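Local coordinates for arginine 3rd transport system periplasmic binding protein (Legionella pneumophila subsp. pneumophila str. Philadelphia 1, PDB 3KZG) that probably binds arginine in the periplasm and hands it to a membrane transport system, as a member of solute-binding protein family 3, at residues Y27-D32 / L85-S90; K111-R116 / R123-E128. All blocks are in the same frame, centred on the assembly; numbering follows the deposited sequence.

Contact 1: residues Y27-D32 / L85-S90; sequences YGFDID and LPYMES
Tyr87 and Asp30 meet at the polar end of this contact, where Tyr87 OH lies 2.6 Å from Asp30 OD1. The hydrogen bond from Tyr87 OH is weak, and not settled, since another acceptor lies within reach of the same proton. The two side chains cross at nearly a right angle, and the carboxylate plane stands 85° from the tyrosine ring. A chi1 of -77° sets Asp30 CG on the backbone-N side, opposite the carbonyl carbon, and brings OD1 to the phenol even though the CB does not point straight at residues 85-90. Its other oxygen, OD2, accepts a hydrogen bond from the backbone N of Ser70, so the two oxygens of one carboxylate face different partners.

Next to this pair the side chains of Phe29 and Tyr87 run alongside one another in opposing directions. Phe29 CE2 is 3.9 Å from Tyr87 CD1, and the tyrosine carbon sits at the edge of the phenylalanine ring, near its plane. The selenium of Met88, present as selenomethionine, adds an oblique Met-aromatic contact, 5.1 Å from the Phe29 ring centroid and 38° off its normal. It reaches this place on a fully extended side chain. Phe29 also makes edge-to-face contacts with the rings of Tyr228 and Phe229 near the end of the chain.

Gly28 is the N-cap of helix 29-40, and Phe29 and Asp30 both project from its first turn, one apolar and one acidic. All four touching residues are buried. Enclosure, and the nearby carboxylate of Glu17, could raise the proton affinity of Asp30; the bond from Ser70 N would offset some of that cost, with Tyr87 a weak, possible contributor.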
# COMPACT_ATOMS: atom_id res chain seq x y z
N TYR A 27 -2.45 -22.22 21.22
CA TYR A 27 -1.83 -21.39 20.20
C TYR A 27 -2.27 -21.83 18.81
O TYR A 27 -2.63 -22.98 18.58
CB TYR A 27 -0.31 -21.42 20.34
CG TYR A 27 0.35 -22.72 19.92
CD1 TYR A 27 0.62 -22.98 18.57
CD2 TYR A 27 0.74 -23.66 20.87
CE1 TYR A 27 1.26 -24.15 18.18
CE2 TYR A 27 1.39 -24.84 20.49
CZ TYR A 27 1.64 -25.08 19.14
OH TYR A 27 2.25 -26.24 18.76
N GLY A 28 -2.23 -20.88 17.88
CA GLY A 28 -2.62 -21.15 16.51
C GLY A 28 -3.35 -19.95 15.95
O GLY A 28 -3.69 -19.02 16.69
N PHE A 29 -3.61 -19.95 14.64
CA PHE A 29 -4.30 -18.84 14.01
C PHE A 29 -5.69 -18.56 14.59
O PHE A 29 -6.02 -17.40 14.86
CB PHE A 29 -4.43 -19.07 12.51
CG PHE A 29 -5.08 -17.92 11.78
CD1 PHE A 29 -4.40 -16.74 11.56
CD2 PHE A 29 -6.40 -18.03 11.34
CE1 PHE A 29 -5.00 -15.67 10.91
CE2 PHE A 29 -7.02 -16.96 10.69
CZ PHE A 29 -6.32 -15.78 10.48
N ASP A 30 -6.50 -19.59 14.78
CA ASP A 30 -7.85 -19.39 15.32
C ASP A 30 -7.81 -18.77 16.70
O ASP A 30 -8.64 -17.92 17.04
CB ASP A 30 -8.63 -20.72 15.41
CG ASP A 30 -9.16 -21.18 14.08
OD1 ASP A 30 -9.35 -20.32 13.19
OD2 ASP A 30 -9.42 -22.39 13.92
N ILE A 31 -6.84 -19.19 17.50
CA ILE A 31 -6.71 -18.66 18.85
C ILE A 31 -6.44 -17.17 18.82
O ILE A 31 -7.14 -16.40 19.48
CB ILE A 31 -5.56 -19.35 19.62
CG1 ILE A 31 -5.74 -20.88 19.59
CG2 ILE A 31 -5.51 -18.84 21.06
CD1 ILE A 31 -7.10 -21.37 20.04
N ASP A 32 -5.43 -16.77 18.05
CA ASP A 32 -5.06 -15.36 17.93
C ASP A 32 -6.19 -14.50 17.35
O ASP A 32 -6.41 -13.37 17.78
CB ASP A 32 -3.80 -15.19 17.07
CG ASP A 32 -2.55 -15.83 17.69
OD1 ASP A 32 -2.51 -16.03 18.92
OD2 ASP A 32 -1.59 -16.11 16.93
N LEU A 85 -19.18 -13.80 9.32
CA LEU A 85 -18.62 -13.65 7.99
C LEU A 85 -17.41 -14.58 8.00
O LEU A 85 -16.75 -14.75 9.03
CB LEU A 85 -18.15 -12.21 7.77
CG LEU A 85 -19.21 -11.11 7.92
CD1 LEU A 85 -18.55 -9.73 7.79
CD2 LEU A 85 -20.28 -11.30 6.86
N PRO A 86 -17.10 -15.21 6.86
CA PRO A 86 -15.94 -16.09 6.85
C PRO A 86 -14.70 -15.22 7.04
O PRO A 86 -14.67 -14.08 6.57
CB PRO A 86 -16.00 -16.75 5.47
CG PRO A 86 -16.63 -15.66 4.63
CD PRO A 86 -17.72 -15.12 5.52
N TYR A 87 -13.69 -15.74 7.74
CA TYR A 87 -12.46 -14.97 7.96
C TYR A 87 -11.33 -15.53 7.13
O TYR A 87 -10.20 -15.06 7.22
CB TYR A 87 -12.06 -15.01 9.44
CG TYR A 87 -11.91 -16.40 10.05
CD1 TYR A 87 -10.78 -17.18 9.82
CD2 TYR A 87 -12.91 -16.92 10.88
CE1 TYR A 87 -10.64 -18.45 10.42
CE2 TYR A 87 -12.78 -18.18 11.47
CZ TYR A 87 -11.66 -18.94 11.24
OH TYR A 87 -11.56 -20.18 11.84
N MSE A 88 -11.63 -16.53 6.32
CA MSE A 88 -10.61 -17.16 5.50
C MSE A 88 -11.25 -18.11 4.50
O MSE A 88 -12.27 -18.75 4.79
CB MSE A 88 -9.64 -17.93 6.42
CG MSE A 88 -8.51 -18.66 5.73
SE MSE A 88 -7.24 -19.38 7.03
CE MSE A 88 -6.03 -20.27 5.79
N GLU A 89 -10.68 -18.19 3.30
CA GLU A 89 -11.21 -19.09 2.28
C GLU A 89 -10.94 -20.53 2.73
O GLU A 89 -9.89 -20.82 3.30
CB GLU A 89 -10.52 -18.85 0.94
CG GLU A 89 -11.07 -19.69 -0.20
CD GLU A 89 -10.42 -19.37 -1.54
OE1 GLU A 89 -9.24 -19.73 -1.75
OE2 GLU A 89 -11.10 -18.75 -2.38
N SER A 90 -11.90 -21.43 2.49
CA SER A 90 -11.73 -22.82 2.90
C SER A 90 -11.42 -23.73 1.71
O SER A 90 -12.18 -23.81 0.75
CB SER A 90 -12.98 -23.33 3.63
OG SER A 90 -14.14 -23.23 2.82

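Contact 2: residues K111-R116 / R123-E128; sequences KKIGVR and RQVLSE
Val125 of helix 121-127 packs against Ile113 and Val115 of strand 112-116 within a beta-alpha-beta unit, whose second strand, 133-137, runs parallel to the first. The contact is purely apolar and rests on the two methyl branches of a single valine: both methyls touch Ile113, and CG2 alone also reaches Val115. With chi1 at 175°, Val125 carries CG1 anti to its backbone N and CG2 anti to its carbonyl carbon, and this staggering presents both methyls to the strand. Val125 CG1 lies 3.9 Å from Ile113 CG1 and 4.1 Å from Ile113 CB. Val125 CG2 lies 4.0 Å from Ile113 CG2.

Ile113 has its CG1 on the backbone-N side (chi1 -46°) and its CG2 opposite that nitrogen, and offers both branches to the helix. Its side chain lies at a slant across that of Val125, which lets the valine rest against CB and both gamma carbons. Val115, two residues along and on the same face of the strand, approaches differently: it reaches toward Val125 tip to tip through one methyl. Gly114 falls between them, where a side chain would point away from the helix, as expected from the alternation of a beta-strand.

Val134 of strand 133-137 and Leu156 of strand 154-158, neighbours of strand 112-116 in the five-stranded sheet, also touch Val125, so the valine packs on three strands. Within 123-128, Ser127 OG donates a 2.7 Å hydrogen bond to Gln124 O from above the carbonyl plane. Across the interface, the Val115 methyl meets the helix at Val125 CG2, 4.2 Å from Val115 CG2.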
# COMPACT_ATOMS: atom_id res chain seq x y z
N LYS A 111 -8.54 -45.82 -3.92
CA LYS A 111 -7.80 -45.74 -2.67
C LYS A 111 -8.67 -45.50 -1.44
O LYS A 111 -9.81 -45.04 -1.54
CB LYS A 111 -6.74 -44.64 -2.75
CG LYS A 111 -5.88 -44.68 -4.00
CD LYS A 111 -5.24 -46.03 -4.20
CE LYS A 111 -4.43 -46.06 -5.49
NZ LYS A 111 -4.04 -47.45 -5.85
N LYS A 112 -8.12 -45.84 -0.27
CA LYS A 112 -8.80 -45.64 1.00
C LYS A 112 -8.35 -44.26 1.49
O LYS A 112 -7.15 -44.00 1.59
CB LYS A 112 -8.39 -46.71 2.00
CG LYS A 112 -8.55 -48.13 1.50
CD LYS A 112 -7.99 -49.14 2.49
CE LYS A 112 -8.79 -49.15 3.78
NZ LYS A 112 -10.18 -49.64 3.55
N ILE A 113 -9.31 -43.39 1.78
CA ILE A 113 -9.01 -42.03 2.21
C ILE A 113 -9.40 -41.74 3.66
O ILE A 113 -10.52 -42.00 4.07
CB ILE A 113 -9.75 -40.99 1.32
CG1 ILE A 113 -9.59 -41.35 -0.16
CG2 ILE A 113 -9.21 -39.60 1.61
CD1 ILE A 113 -8.16 -41.32 -0.68
N GLY A 114 -8.46 -41.18 4.41
CA GLY A 114 -8.73 -40.84 5.79
C GLY A 114 -9.36 -39.45 5.85
O GLY A 114 -9.00 -38.57 5.07
N VAL A 115 -10.29 -39.26 6.77
CA VAL A 115 -10.97 -37.98 6.92
C VAL A 115 -11.27 -37.70 8.40
O VAL A 115 -11.46 -38.64 9.18
CB VAL A 115 -12.29 -37.96 6.11
CG1 VAL A 115 -13.24 -36.91 6.65
CG2 VAL A 115 -11.99 -37.68 4.63
N ARG A 116 -11.29 -36.43 8.77
CA ARG A 116 -11.57 -36.03 10.15
C ARG A 116 -13.08 -36.05 10.38
O ARG A 116 -13.82 -35.30 9.75
CB ARG A 116 -11.02 -34.63 10.41
CG ARG A 116 -11.02 -34.19 11.88
CD ARG A 116 -10.64 -32.72 11.99
NE ARG A 116 -10.29 -32.33 13.35
CZ ARG A 116 -10.02 -31.08 13.72
NH1 ARG A 116 -10.04 -30.09 12.83
NH2 ARG A 116 -9.68 -30.82 14.98
N ARG A 123 -17.87 -36.40 2.50
CA ARG A 123 -18.80 -36.11 1.42
C ARG A 123 -18.07 -35.66 0.16
O ARG A 123 -18.46 -36.03 -0.95
CB ARG A 123 -19.80 -35.04 1.87
CG ARG A 123 -20.87 -34.71 0.85
CD ARG A 123 -21.89 -33.73 1.42
NE ARG A 123 -22.61 -34.29 2.55
CZ ARG A 123 -23.43 -35.34 2.49
NH1 ARG A 123 -23.64 -35.96 1.33
NH2 ARG A 123 -24.05 -35.77 3.58
N GLN A 124 -17.01 -34.88 0.33
CA GLN A 124 -16.25 -34.39 -0.82
C GLN A 124 -15.58 -35.55 -1.55
O GLN A 124 -15.60 -35.63 -2.77
CB GLN A 124 -15.17 -33.41 -0.37
CG GLN A 124 -14.52 -32.68 -1.53
CD GLN A 124 -13.22 -32.00 -1.15
OE1 GLN A 124 -13.14 -31.32 -0.13
NE2 GLN A 124 -12.19 -32.19 -1.97
N VAL A 125 -15.00 -36.46 -0.77
CA VAL A 125 -14.32 -37.63 -1.33
C VAL A 125 -15.27 -38.52 -2.13
O VAL A 125 -14.99 -38.87 -3.27
CB VAL A 125 -13.67 -38.48 -0.20
CG1 VAL A 125 -13.07 -39.75 -0.77
CG2 VAL A 125 -12.59 -37.66 0.51
N LEU A 126 -16.40 -38.88 -1.53
CA LEU A 126 -17.33 -39.76 -2.22
C LEU A 126 -17.98 -39.10 -3.44
O LEU A 126 -18.23 -39.77 -4.44
CB LEU A 126 -18.40 -40.26 -1.25
CG LEU A 126 -17.90 -41.14 -0.09
CD1 LEU A 126 -19.09 -41.61 0.71
CD2 LEU A 126 -17.11 -42.34 -0.59
N SER A 127 -18.22 -37.80 -3.36
CA SER A 127 -18.84 -37.06 -4.46
C SER A 127 -17.98 -37.06 -5.72
O SER A 127 -18.45 -36.73 -6.81
CB SER A 127 -19.12 -35.61 -4.04
OG SER A 127 -17.92 -34.89 -3.85
N GLU A 128 -16.71 -37.42 -5.57
CA GLU A 128 -15.80 -37.47 -6.71
C GLU A 128 -16.06 -38.72 -7.54
O GLU A 128 -15.66 -38.80 -8.70
CB GLU A 128 -14.35 -37.40 -6.22
CG GLU A 128 -14.02 -36.07 -5.53
CD GLU A 128 -12.69 -36.10 -4.80
OE1 GLU A 128 -12.34 -35.07 -4.17
OE2 GLU A 128 -12.01 -37.14 -4.85

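Overall arrangement
Contacts 1 and 2 follow one another along the chain and lie in different parts of the periplasmic binding protein fold, about 24 Å apart between centres. Their nearest atoms are still about 8 Å apart, so they do not touch. Contact 1 joins the start of helix 29-40 to the loop that leads into strand 91-97. Its centre is about 8 Å from the chain centre; that of contact 2, which places a helix on the sheet to which strand 91-97 belongs, is about 16 Å away. That strand connects the two regions: the loop of contact 1 enters it, and its Ser92 and Tyr94 hydrogen-bond Gln124 and Glu128. In this family the ligand generally lies between two lobes.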